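Local atomic coordinates of endoglucanase (Uncultured bacterium, PDB entry 3X17), a protein that hydrolyses internal beta-1,4-glucosidic bonds of cellulose as a family 9 glycoside hydrolase, with an Ig-like domain ahead of its (alpha/alpha)6-barrel catalytic domain. Residues A[130-135]-A[146-151]; A[172-177]-A[226-231]; A[256-261]-A[493-498]. One frame throughout, in Å; residues are numbered along the deposited sequence.

Contact 1: A[130-135]-A[146-151]. With ZN (zinc ion), chain C.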
ATOM      1  N   GLN A 130      11.296   9.210  -0.032  1.00 35.00           N
ATOM      2  CA  GLN A 130      10.355   9.987   0.787  1.00 33.52           C
ATOM      3  C   GLN A 130      10.918  10.390   2.153  1.00 32.30           C
ATOM      4  O   GLN A 130      10.233  11.057   2.929  1.00 34.72           O
ATOM      5  CB  GLN A 130       9.065   9.192   1.012  1.00 31.84           C
ATOM      6  CG  GLN A 130       8.234   8.941  -0.242  1.00 34.22           C
ATOM      7  CD  GLN A 130       7.355  10.119  -0.616  1.00 34.81           C
ATOM      8  OE1 GLN A 130       7.537  10.736  -1.665  1.00 44.47           O
ATOM      9  NE2 GLN A 130       6.443  10.481   0.273  1.00 36.35           N
ATOM     10  N   ARG A 131      12.106   9.912   2.501  1.00 30.28           N
ATOM     11  CA  ARG A 131      12.684  10.208   3.820  1.00 31.38           C
ATOM     12  C   ARG A 131      12.788  11.705   4.116  1.00 30.86           C
ATOM     13  O   ARG A 131      13.022  12.506   3.220  1.00 30.83           O
ATOM     14  CB  ARG A 131      14.053   9.576   3.991  1.00 28.79           C
ATOM     15  CG  ARG A 131      14.049   8.053   4.092  1.00 30.11           C
ATOM     16  CD  ARG A 131      15.512   7.496   4.286  1.00 29.87           C
ATOM     17  NE  ARG A 131      15.548   6.028   4.217  1.00 32.38           N
ATOM     18  CZ  ARG A 131      16.634   5.287   4.453  1.00 36.08           C
ATOM     19  NH1 ARG A 131      17.793   5.872   4.751  1.00 30.67           N
ATOM     20  NH2 ARG A 131      16.565   3.953   4.399  1.00 35.08           N
ATOM     21  N   CYS A 132      12.540  12.069   5.369  1.00 31.30           N
ATOM     22  CA  CYS A 132      12.527  13.464   5.801  1.00 31.69           C
ATOM     23  C   CYS A 132      13.714  13.652   6.725  1.00 33.19           C
ATOM     24  O   CYS A 132      14.120  12.712   7.411  1.00 32.41           O
ATOM     25  CB  CYS A 132      11.248  13.741   6.580  1.00 33.18           C
ATOM     26  SG  CYS A 132      10.984  15.423   7.226  1.00 31.15           S
ATOM     27  N   GLY A 133      14.333  14.831   6.676  1.00 31.14           N
ATOM     28  CA  GLY A 133      15.344  15.166   7.662  1.00 32.69           C
ATOM     29  C   GLY A 133      16.739  14.744   7.235  1.00 34.03           C
ATOM     30  O   GLY A 133      17.634  14.587   8.062  1.00 34.64           O
ATOM     31  N   VAL A 134      16.924  14.497   5.949  1.00 36.32           N
ATOM     32  CA  VAL A 134      18.217  14.031   5.486  1.00 39.04           C
ATOM     33  C   VAL A 134      18.395  14.432   4.034  1.00 39.28           C
ATOM     34  O   VAL A 134      17.441  14.385   3.261  1.00 35.89           O
ATOM     35  CB  VAL A 134      18.350  12.500   5.633  1.00 42.56           C
ATOM     36  CG1 VAL A 134      17.269  11.767   4.785  1.00 37.20           C
ATOM     37  CG2 VAL A 134      19.778  12.058   5.251  1.00 44.74           C
ATOM     38  N   ALA A 135      19.603  14.870   3.677  1.00 39.34           N
ATOM     39  CA  ALA A 135      19.882  15.280   2.296  1.00 39.70           C
ATOM     40  C   ALA A 135      19.836  14.061   1.386  1.00 39.23           C
ATOM     41  O   ALA A 135      20.282  12.986   1.775  1.00 39.52           O
ATOM     42  CB  ALA A 135      21.283  15.975   2.199  1.00 39.12           C
ATOM     43  N   ALA A 146      18.389  19.239  -0.425  1.00 41.77           N
ATOM     44  CA  ALA A 146      19.252  19.413   0.740  1.00 42.49           C
ATOM     45  C   ALA A 146      18.486  19.023   1.997  1.00 42.67           C
ATOM     46  O   ALA A 146      17.301  18.679   1.938  1.00 42.77           O
ATOM     47  CB  ALA A 146      19.727  20.889   0.852  1.00 43.79           C
ATOM     48  N   LEU A 147      19.140  19.131   3.135  1.00 41.86           N
ATOM     49  CA  LEU A 147      18.565  18.792   4.412  1.00 41.74           C
ATOM     50  C   LEU A 147      17.264  19.498   4.653  1.00 40.72           C
ATOM     51  O   LEU A 147      17.199  20.685   4.577  1.00 41.47           O
ATOM     52  CB  LEU A 147      19.519  19.185   5.506  1.00 41.93           C
ATOM     53  CG  LEU A 147      19.602  18.385   6.786  1.00 44.39           C
ATOM     54  CD1 LEU A 147      19.971  19.218   7.936  1.00 43.75           C
ATOM     55  CD2 LEU A 147      18.397  17.624   7.064  1.00 46.53           C
ATOM     56  N   ASP A 148      16.226  18.756   4.976  1.00 40.62           N
ATOM     57  CA  ASP A 148      14.896  19.349   5.192  1.00 38.24           C
ATOM     58  C   ASP A 148      14.430  19.144   6.621  1.00 37.19           C
ATOM     59  O   ASP A 148      14.636  18.072   7.205  1.00 37.96           O
ATOM     60  CB  ASP A 148      13.889  18.690   4.250  1.00 37.83           C
ATOM     61  CG  ASP A 148      13.886  17.157   4.379  1.00 39.22           C
ATOM     62  OD1 ASP A 148      14.981  16.545   4.365  1.00 31.14           O
ATOM     63  OD2 ASP A 148      12.793  16.571   4.547  1.00 38.85           O
ATOM     64  N   HIS A 149      13.685  20.108   7.145  1.00 35.73           N
ATOM     65  CA  HIS A 149      12.865  19.856   8.318  1.00 37.21           C
ATOM     66  C   HIS A 149      13.761  19.334   9.423  1.00 38.10           C
ATOM     67  O   HIS A 149      13.333  18.558  10.291  1.00 35.88           O
ATOM     68  CB  HIS A 149      11.752  18.834   8.008  1.00 37.31           C
ATOM     69  CG  HIS A 149      10.773  19.313   6.976  1.00 36.45           C
ATOM     70  ND1 HIS A 149      10.526  18.625   5.810  1.00 33.59           N
ATOM     71  CD2 HIS A 149      10.036  20.451   6.905  1.00 33.62           C
ATOM     72  CE1 HIS A 149       9.646  19.290   5.079  1.00 29.91           C
ATOM     73  NE2 HIS A 149       9.340  20.409   5.717  1.00 38.20           N
ATOM     74  N   HIS A 150      14.963  19.886   9.476  1.00 37.28           N
ATOM     75  CA  HIS A 150      15.860  19.614  10.587  1.00 38.12           C
ATOM     76  C   HIS A 150      15.396  20.202  11.924  1.00 37.89           C
ATOM     77  O   HIS A 150      15.976  19.887  12.973  1.00 36.09           O
ATOM     78  CB  HIS A 150      17.279  20.085  10.278  1.00 37.03           C
ATOM     79  CG  HIS A 150      18.307  19.521  11.210  1.00 41.48           C
ATOM     80  ND1 HIS A 150      18.806  20.228  12.285  1.00 47.50           N
ATOM     81  CD2 HIS A 150      18.843  18.282  11.297  1.00 40.33           C
ATOM     82  CE1 HIS A 150      19.681  19.479  12.933  1.00 46.28           C
ATOM     83  NE2 HIS A 150      19.716  18.290  12.358  1.00 47.25           N
ATOM     84  N   GLU A 151      14.369  21.056  11.899  1.00 37.62           N
ATOM     85  CA  GLU A 151      13.835  21.601  13.162  1.00 38.37           C
ATOM     86  C   GLU A 151      12.606  20.874  13.716  1.00 35.92           C
ATOM     87  O   GLU A 151      11.911  21.405  14.585  1.00 36.51           O
ATOM     88  CB  GLU A 151      13.587  23.121  13.050  1.00 39.04           C
ATOM     89  CG  GLU A 151      14.836  23.951  12.717  1.00 45.90           C
ATOM     90  CD  GLU A 151      16.002  23.649  13.665  1.00 53.94           C
ATOM     91  OE1 GLU A 151      15.782  23.697  14.895  1.00 56.24           O
ATOM     92  OE2 GLU A 151      17.121  23.344  13.184  1.00 51.69           O
TER
HETATM   93 ZN    ZN C 601      11.096  16.641   5.442  1.00 34.34          ZN

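Contact 2: A[172-177]-A[226-231]. With ZN (zinc ion), chain C.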
ATOM      1  N   GLY A 172      13.530  13.047  11.066  1.00 34.08           N
ATOM      2  CA  GLY A 172      13.582  11.731  10.388  1.00 33.15           C
ATOM      3  C   GLY A 172      12.201  11.253   9.938  1.00 34.04           C
ATOM      4  O   GLY A 172      11.286  12.061   9.802  1.00 32.80           O
ATOM      5  N   GLY A 173      12.020   9.938   9.794  1.00 33.55           N
ATOM      6  CA  GLY A 173      10.754   9.396   9.283  1.00 32.55           C
ATOM      7  C   GLY A 173      10.524   9.647   7.799  1.00 32.62           C
ATOM      8  O   GLY A 173      11.464  10.002   7.060  1.00 32.45           O
ATOM      9  N   TRP A 174       9.293   9.395   7.343  1.00 31.39           N
ATOM     10  CA  TRP A 174       8.936   9.544   5.923  1.00 31.69           C
ATOM     11  C   TRP A 174       7.973  10.698   5.704  1.00 32.30           C
ATOM     12  O   TRP A 174       6.943  10.767   6.385  1.00 32.13           O
ATOM     13  CB  TRP A 174       8.234   8.279   5.404  1.00 33.30           C
ATOM     14  CG  TRP A 174       9.050   6.998   5.490  1.00 31.13           C
ATOM     15  CD1 TRP A 174      10.297   6.783   4.982  1.00 32.85           C
ATOM     16  CD2 TRP A 174       8.666   5.775   6.152  1.00 30.52           C
ATOM     17  NE1 TRP A 174      10.716   5.502   5.285  1.00 33.10           N
ATOM     18  CE2 TRP A 174       9.724   4.855   5.978  1.00 29.03           C
ATOM     19  CE3 TRP A 174       7.513   5.356   6.828  1.00 30.38           C
ATOM     20  CZ2 TRP A 174       9.665   3.537   6.462  1.00 33.29           C
ATOM     21  CZ3 TRP A 174       7.448   4.029   7.299  1.00 31.38           C
ATOM     22  CH2 TRP A 174       8.530   3.146   7.118  1.00 28.49           C
ATOM     23  N   HIS A 175       8.223  11.523   4.680  1.00 30.28           N
ATOM     24  CA  HIS A 175       7.145  12.350   4.126  1.00 31.30           C
ATOM     25  C   HIS A 175       5.976  11.441   3.767  1.00 32.52           C
ATOM     26  O   HIS A 175       6.181  10.379   3.166  1.00 30.86           O
ATOM     27  CB  HIS A 175       7.602  13.121   2.888  1.00 29.43           C
ATOM     28  CG  HIS A 175       8.689  14.105   3.159  1.00 34.22           C
ATOM     29  ND1 HIS A 175       9.682  14.381   2.246  1.00 36.73           N
ATOM     30  CD2 HIS A 175       8.987  14.827   4.272  1.00 34.03           C
ATOM     31  CE1 HIS A 175      10.509  15.282   2.756  1.00 34.67           C
ATOM     32  NE2 HIS A 175      10.106  15.569   3.982  1.00 38.43           N
ATOM     33  N   ASP A 176       4.775  11.831   4.188  1.00 32.30           N
ATOM     34  CA  ASP A 176       3.625  10.919   4.213  1.00 33.76           C
ATOM     35  C   ASP A 176       3.177  10.590   2.802  1.00 33.72           C
ATOM     36  O   ASP A 176       2.669   9.496   2.537  1.00 34.11           O
ATOM     37  CB  ASP A 176       2.445  11.533   4.978  1.00 32.71           C
ATOM     38  CG  ASP A 176       1.291  10.532   5.197  1.00 36.83           C
ATOM     39  OD1 ASP A 176       1.535   9.537   5.898  1.00 34.71           O
ATOM     40  OD2 ASP A 176       0.150  10.741   4.685  1.00 30.97           O
ATOM     41  N   ALA A 177       3.272  11.566   1.909  1.00 32.83           N
ATOM     42  CA  ALA A 177       2.523  11.507   0.663  1.00 30.54           C
ATOM     43  C   ALA A 177       3.090  12.497  -0.325  1.00 31.83           C
ATOM     44  O   ALA A 177       4.286  12.501  -0.571  1.00 31.48           O
ATOM     45  CB  ALA A 177       1.042  11.790   0.936  1.00 29.94           C
ATOM     46  N   VAL A 226      12.399   0.066   6.950  1.00 28.48           N
ATOM     47  CA  VAL A 226      11.487  -0.052   8.075  1.00 29.88           C
ATOM     48  C   VAL A 226      12.077   0.588   9.325  1.00 30.69           C
ATOM     49  O   VAL A 226      11.370   1.242  10.081  1.00 31.70           O
ATOM     50  CB  VAL A 226      11.147  -1.524   8.383  1.00 30.08           C
ATOM     51  CG1 VAL A 226      10.581  -1.656   9.795  1.00 26.63           C
ATOM     52  CG2 VAL A 226      10.159  -2.073   7.329  1.00 29.43           C
ATOM     53  N   ARG A 227      13.369   0.377   9.558  1.00 31.07           N
ATOM     54  CA  ARG A 227      13.973   0.863  10.776  1.00 31.59           C
ATOM     55  C   ARG A 227      13.993   2.397  10.793  1.00 29.96           C
ATOM     56  O   ARG A 227      13.753   2.995  11.816  1.00 31.22           O
ATOM     57  CB  ARG A 227      15.402   0.315  10.930  1.00 33.33           C
ATOM     58  CG  ARG A 227      15.920   0.502  12.333  1.00 39.40           C
ATOM     59  CD  ARG A 227      17.394   0.827  12.412  1.00 50.48           C
ATOM     60  NE  ARG A 227      18.209  -0.376  12.505  1.00 55.14           N
ATOM     61  CZ  ARG A 227      19.105  -0.629  13.458  1.00 58.49           C
ATOM     62  NH1 ARG A 227      19.346   0.237  14.454  1.00 54.51           N
ATOM     63  NH2 ARG A 227      19.770  -1.772  13.403  1.00 51.95           N
ATOM     64  N   TRP A 228      14.253   3.018   9.642  1.00 31.22           N
ATOM     65  CA  TRP A 228      14.092   4.454   9.500  1.00 31.81           C
ATOM     66  C   TRP A 228      12.728   4.898  10.024  1.00 32.09           C
ATOM     67  O   TRP A 228      12.638   5.846  10.795  1.00 30.18           O
ATOM     68  CB  TRP A 228      14.250   4.881   8.035  1.00 33.14           C
ATOM     69  CG  TRP A 228      14.391   6.390   7.842  1.00 33.55           C
ATOM     70  CD1 TRP A 228      13.390   7.287   7.569  1.00 32.17           C
ATOM     71  CD2 TRP A 228      15.605   7.160   7.928  1.00 35.41           C
ATOM     72  NE1 TRP A 228      13.897   8.563   7.513  1.00 36.42           N
ATOM     73  CE2 TRP A 228      15.255   8.515   7.727  1.00 34.87           C
ATOM     74  CE3 TRP A 228      16.949   6.833   8.165  1.00 34.51           C
ATOM     75  CZ2 TRP A 228      16.206   9.541   7.721  1.00 40.67           C
ATOM     76  CZ3 TRP A 228      17.901   7.870   8.194  1.00 39.33           C
ATOM     77  CH2 TRP A 228      17.521   9.202   7.984  1.00 37.74           C
ATOM     78  N   GLY A 229      11.662   4.219   9.613  1.00 31.02           N
ATOM     79  CA  GLY A 229      10.327   4.654  10.023  1.00 29.91           C
ATOM     80  C   GLY A 229      10.132   4.450  11.508  1.00 29.92           C
ATOM     81  O   GLY A 229       9.586   5.305  12.195  1.00 30.84           O
ATOM     82  N   LEU A 230      10.602   3.314  12.015  1.00 30.11           N
ATOM     83  CA  LEU A 230      10.366   2.954  13.409  1.00 30.57           C
ATOM     84  C   LEU A 230      11.163   3.835  14.370  1.00 32.00           C
ATOM     85  O   LEU A 230      10.706   4.122  15.494  1.00 29.32           O
ATOM     86  CB  LEU A 230      10.733   1.497  13.643  1.00 29.73           C
ATOM     87  CG  LEU A 230       9.876   0.491  12.854  1.00 33.62           C
ATOM     88  CD1 LEU A 230      10.338  -0.887  13.251  1.00 29.22           C
ATOM     89  CD2 LEU A 230       8.409   0.708  13.245  1.00 32.24           C
ATOM     90  N   GLU A 231      12.370   4.220  13.945  1.00 30.85           N
ATOM     91  CA  GLU A 231      13.212   5.121  14.748  1.00 31.83           C
ATOM     92  C   GLU A 231      12.606   6.513  14.916  1.00 31.57           C
ATOM     93  O   GLU A 231      12.706   7.130  15.989  1.00 33.11           O
ATOM     94  CB  GLU A 231      14.629   5.172  14.182  1.00 32.12           C
ATOM     95  CG  GLU A 231      15.370   3.886  14.527  1.00 38.82           C
ATOM     96  CD  GLU A 231      16.844   3.866  14.134  1.00 50.12           C
ATOM     97  OE1 GLU A 231      17.201   4.478  13.101  1.00 51.20           O
ATOM     98  OE2 GLU A 231      17.626   3.135  14.806  1.00 48.01           O
TER
HETATM   99 ZN    ZN C 601      11.096  16.641   5.442  1.00 34.34          ZN
HETATM  100  O   HOH W   1      14.075   8.257  10.928  1.00 29.62           O

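Contact 3: A[256-261]-A[493-498]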
ATOM      1  N   ILE A 256       6.672  23.399  -3.411  1.00 40.67           N
ATOM      2  CA  ILE A 256       8.073  23.756  -3.279  1.00 38.74           C
ATOM      3  C   ILE A 256       8.844  22.546  -2.758  1.00 39.74           C
ATOM      4  O   ILE A 256       8.237  21.596  -2.245  1.00 39.43           O
ATOM      5  CB  ILE A 256       8.249  24.920  -2.263  1.00 39.39           C
ATOM      6  CG1 ILE A 256       8.083  24.391  -0.833  1.00 38.88           C
ATOM      7  CG2 ILE A 256       7.308  26.082  -2.590  1.00 39.15           C
ATOM      8  CD1 ILE A 256       7.570  25.395   0.207  1.00 42.75           C
ATOM      9  N   ARG A 257      10.172  22.627  -2.813  1.00 37.80           N
ATOM     10  CA  ARG A 257      11.064  21.629  -2.212  1.00 40.84           C
ATOM     11  C   ARG A 257      10.930  21.578  -0.693  1.00 39.06           C
ATOM     12  O   ARG A 257      10.569  22.576  -0.067  1.00 38.95           O
ATOM     13  CB  ARG A 257      12.527  21.931  -2.545  1.00 37.72           C
ATOM     14  CG  ARG A 257      12.871  21.836  -4.013  1.00 47.33           C
ATOM     15  CD  ARG A 257      14.055  22.757  -4.362  1.00 49.12           C
ATOM     16  NE  ARG A 257      14.211  22.880  -5.808  1.00 51.99           N
ATOM     17  CZ  ARG A 257      14.661  21.901  -6.590  1.00 54.02           C
ATOM     18  NH1 ARG A 257      15.012  20.743  -6.051  1.00 51.91           N
ATOM     19  NH2 ARG A 257      14.743  22.073  -7.909  1.00 55.09           N
ATOM     20  N   PRO A 258      11.330  20.443  -0.088  1.00 38.71           N
ATOM     21  CA  PRO A 258      11.150  20.290   1.355  1.00 37.48           C
ATOM     22  C   PRO A 258      12.079  21.199   2.151  1.00 38.22           C
ATOM     23  O   PRO A 258      11.740  21.573   3.272  1.00 36.60           O
ATOM     24  CB  PRO A 258      11.490  18.817   1.608  1.00 36.98           C
ATOM     25  CG  PRO A 258      12.307  18.394   0.474  1.00 36.98           C
ATOM     26  CD  PRO A 258      11.860  19.219  -0.720  1.00 37.02           C
ATOM     27  N   GLU A 259      13.255  21.505   1.599  1.00 37.84           N
ATOM     28  CA  GLU A 259      14.200  22.397   2.276  1.00 41.19           C
ATOM     29  C   GLU A 259      13.741  23.840   2.206  1.00 40.89           C
ATOM     30  O   GLU A 259      14.206  24.667   2.966  1.00 39.59           O
ATOM     31  CB  GLU A 259      15.614  22.311   1.685  1.00 42.77           C
ATOM     32  CG  GLU A 259      15.949  21.023   0.969  1.00 50.07           C
ATOM     33  CD  GLU A 259      15.430  20.999  -0.457  1.00 49.47           C
ATOM     34  OE1 GLU A 259      14.267  20.601  -0.605  1.00 52.78           O
ATOM     35  OE2 GLU A 259      16.179  21.320  -1.413  1.00 46.13           O
ATOM     36  N   GLN A 260      12.849  24.149   1.275  1.00 41.75           N
ATOM     37  CA  GLN A 260      12.225  25.467   1.276  1.00 43.70           C
ATOM     38  C   GLN A 260      11.064  25.584   2.274  1.00 43.86           C
ATOM     39  O   GLN A 260      10.584  26.696   2.545  1.00 42.61           O
ATOM     40  CB  GLN A 260      11.795  25.870  -0.130  1.00 42.78           C
ATOM     41  CG  GLN A 260      12.960  25.951  -1.117  1.00 51.39           C
ATOM     42  CD  GLN A 260      12.519  26.287  -2.545  1.00 62.72           C
ATOM     43  OE1 GLN A 260      13.194  27.044  -3.241  1.00 63.74           O
ATOM     44  NE2 GLN A 260      11.406  25.689  -2.999  1.00 62.43           N
ATOM     45  N   ASP A 261      10.609  24.447   2.816  1.00 41.70           N
ATOM     46  CA  ASP A 261       9.432  24.453   3.689  1.00 41.60           C
ATOM     47  C   ASP A 261       9.914  24.719   5.094  1.00 42.17           C
ATOM     48  O   ASP A 261      10.217  23.797   5.849  1.00 40.39           O
ATOM     49  CB  ASP A 261       8.662  23.124   3.622  1.00 42.06           C
ATOM     50  CG  ASP A 261       7.420  23.119   4.518  1.00 44.74           C
ATOM     51  OD1 ASP A 261       6.688  24.121   4.526  1.00 44.93           O
ATOM     52  OD2 ASP A 261       7.153  22.100   5.197  1.00 46.92           O
ATOM     53  N   HIS A 493       2.473  15.860  -5.931  1.00 30.61           N
ATOM     54  CA  HIS A 493       3.696  15.601  -5.180  1.00 33.09           C
ATOM     55  C   HIS A 493       4.612  16.803  -5.282  1.00 33.17           C
ATOM     56  O   HIS A 493       5.131  17.114  -6.355  1.00 33.63           O
ATOM     57  CB  HIS A 493       4.429  14.376  -5.708  1.00 30.67           C
ATOM     58  CG  HIS A 493       5.496  13.865  -4.781  1.00 35.47           C
ATOM     59  ND1 HIS A 493       5.315  12.769  -3.961  1.00 35.00           N
ATOM     60  CD2 HIS A 493       6.751  14.305  -4.546  1.00 28.92           C
ATOM     61  CE1 HIS A 493       6.414  12.560  -3.258  1.00 30.70           C
ATOM     62  NE2 HIS A 493       7.311  13.457  -3.622  1.00 37.81           N
ATOM     63  N   ARG A 494       4.834  17.431  -4.138  1.00 33.99           N
ATOM     64  CA  ARG A 494       5.473  18.728  -4.054  1.00 34.48           C
ATOM     65  C   ARG A 494       6.902  18.689  -4.579  1.00 36.50           C
ATOM     66  O   ARG A 494       7.287  19.562  -5.344  1.00 39.46           O
ATOM     67  CB  ARG A 494       5.420  19.260  -2.617  1.00 32.82           C
ATOM     68  CG  ARG A 494       4.147  20.060  -2.350  1.00 32.51           C
ATOM     69  CD  ARG A 494       3.870  20.178  -0.875  1.00 36.46           C
ATOM     70  NE  ARG A 494       2.620  20.875  -0.609  1.00 35.14           N
ATOM     71  CZ  ARG A 494       1.445  20.268  -0.472  1.00 41.73           C
ATOM     72  NH1 ARG A 494       1.353  18.933  -0.570  1.00 36.31           N
ATOM     73  NH2 ARG A 494       0.360  20.997  -0.269  1.00 38.82           N
ATOM     74  N   LEU A 495       7.663  17.653  -4.225  1.00 37.03           N
ATOM     75  CA  LEU A 495       9.035  17.529  -4.692  1.00 36.38           C
ATOM     76  C   LEU A 495       9.105  17.273  -6.194  1.00 38.31           C
ATOM     77  O   LEU A 495       9.944  17.859  -6.891  1.00 38.64           O
ATOM     78  CB  LEU A 495       9.788  16.429  -3.937  1.00 38.02           C
ATOM     79  CG  LEU A 495      11.226  16.175  -4.426  1.00 36.18           C
ATOM     80  CD1 LEU A 495      12.130  17.393  -4.236  1.00 38.24           C
ATOM     81  CD2 LEU A 495      11.823  14.963  -3.734  1.00 35.81           C
ATOM     82  N   VAL A 496       8.247  16.381  -6.685  1.00 37.34           N
ATOM     83  CA  VAL A 496       8.209  16.094  -8.109  1.00 37.96           C
ATOM     84  C   VAL A 496       7.892  17.359  -8.891  1.00 39.43           C
ATOM     85  O   VAL A 496       8.594  17.696  -9.862  1.00 39.07           O
ATOM     86  CB  VAL A 496       7.195  14.970  -8.455  1.00 39.14           C
ATOM     87  CG1 VAL A 496       6.893  14.967  -9.946  1.00 35.50           C
ATOM     88  CG2 VAL A 496       7.735  13.586  -7.968  1.00 33.22           C
ATOM     89  N   LYS A 497       6.882  18.083  -8.420  1.00 39.07           N
ATOM     90  CA  LYS A 497       6.382  19.269  -9.103  1.00 41.42           C
ATOM     91  C   LYS A 497       7.431  20.374  -9.060  1.00 42.33           C
ATOM     92  O   LYS A 497       7.795  20.922 -10.090  1.00 42.80           O
ATOM     93  CB  LYS A 497       5.115  19.776  -8.430  1.00 40.29           C
ATOM     94  CG  LYS A 497       4.473  20.937  -9.161  1.00 45.24           C
ATOM     95  CD  LYS A 497       4.177  20.591 -10.613  1.00 47.31           C
ATOM     96  CE  LYS A 497       3.501  21.753 -11.322  1.00 51.40           C
ATOM     97  NZ  LYS A 497       2.980  21.318 -12.644  1.00 51.73           N
ATOM     98  N   ALA A 498       7.978  20.630  -7.877  1.00 42.24           N
ATOM     99  CA  ALA A 498       8.994  21.674  -7.731  1.00 44.65           C
ATOM    100  C   ALA A 498      10.304  21.357  -8.457  1.00 44.79           C
ATOM    101  O   ALA A 498      10.947  22.250  -8.985  1.00 44.32           O
ATOM    102  CB  ALA A 498       9.248  21.979  -6.275  1.00 44.28           C
TER

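Contact 1: A[130-135]-A[146-151]
The carboxylate of Asp148 meets Gly133 and the zinc ion, and the imidazole of His149 lies obliquely beside the sulfur of Cys132. On the carboxylate, Gly133 N stands above the plane, 40° out of it, and donates to Asp148 OD2 at 3.2 Å; its approach to OD1 is a weak second bond. Val134 N reaches Asp148 OD1 from the syn side at 3.2 Å, so two successive backbone amides grip one carboxylate. The imidazole turns ND1 to the metal, while Cys132 SG sits 3.5 Å from His149 ND1.

All three side chains converge on the zinc: Cys132 SG at 2.2 Å, Asp148 OD2 at 1.9 Å and His149 ND1 at 2.1 Å, with His175 as fourth ligand. Four protein ligands are consistent with a structural zinc site, here joining the loop after helix 115-130 to the loop after strand 144-145. Asp148 CG is tucked between its own N and carbonyl carbon (chi1 54°), which brings the carboxylate between the zinc and the 133-134 amides; OD2 is shared by the metal and Gly133 N. On the far side of the imidazole, NE2 bonds to Asp261, a second-shell carboxylate that, together with the zinc at ND1, holds the ring's rotation and would probably make ND1 a stronger donor to zinc. Gly133 has a positive phi (90°), at which a side chain would collide with the carbonyl oxygen of Cys132, and its CA-H points at Asp148 O, 3.0 Å from Gly133 CA.

Contact 2: A[172-177]-A[226-231]
Gly173 O takes the indole N-H of Trp228, NE1 lying 2.9 Å away, and also accepts the backbone N-H of Cys132. The oxygen sits in the indole plane at the ring's edge, but NE1 stands above the carbonyl plane, 39° out of it, and the bond is bent (141°). In Trp228, CG anti to the backbone N (chi1 -168°) carries the indole off the helix toward the 172-174 loop. Next in sequence, Trp174 lays its six-membered ring against the helix backbone: Gly229 CA is 3.8 Å from the ring centroid and almost on the normal, a CH-pi contact. Any CB at Gly229 would run into Trp174 CH2, so the helix comes this close because it has a glycine there. The two indoles run alongside one another with opposite headings, Trp174 NE1 3.9 Å from Trp228 CD1.

A loop of the catalytic domain thus packs on helix 221-235, probably one of the (alpha/alpha)6-barrel helices. A water makes a second bridge, accepting from Gly173 N and donating to Trp228 O. Glu225 on the same helix accepts the N-H of Trp174 and helps hold the indole's rotation. An alanine in place of Trp174 is likely to open a gap over Gly229 and leave Glu225 without this donor. Farther out, Thr187 and Thr190 of helix 184-200 touch Trp174, and His175 NE2 binds the zinc ion at 2.1 Å.

Contact 3: A[256-261]-A[493-498]
Arg494 opens the contact by setting its CB 3.7 Å from Ile256 O, just after His493 has taken the N-cap position of helix 494-499. Beyond CB its chain runs extended from CG to NE, and the guanidinium is held by backbone oxygens: NE donates to Pro253 O and NH1 to Gly178 O. Leu495 comes next. With CG anti to its N (chi1 177°) and chi2 63° turning CD1 toward the proline, it brings CD1 to 4.0 Å from Pro258 CD, the two side chains crossing at a slant; His145 of strand 144-145 touches both. One turn further along, Ala498 CB lies against the peptide link between Ile256 and Arg257, 3.6 Å from Ile256 C and equally far from Arg257 N. The contact thus seats the first turn of a short helix on the loop between strands 243-249 and 265-271 in the family 9 catalytic domain. Between the two segments the grip is mainly van der Waals, methyl and methylene groups on backbone and proline, so it depends on close fit, while the polar fastening lies with outside partners: Arg494 on the carbonyls of Pro253 and Gly178, and Tyr180 OH on Ile256 O.

Following the chain, helix 115-130 ends where contact 1 begins, and 146-151 returns after the two-stranded hairpin 136-137/144-145 to close a short loop. Contact 2 opens later, closing a longer loop from 172-177 to helix 221-235. Contact 3 spans the widest interval, bringing 256-261 to the short helix at 493-498. The three loops follow in series, neither nesting nor crossing, yet they meet in space. Backbone bonds from Gln130 to His175 and from Cys132 to Gly173 join contacts 1 and 2, and both supply zinc ligands. Pro258 of contact 3 packs on Asp148 and His175, and Glu259 bonds to Ala146, tying loops of the catalytic domain together around the zinc.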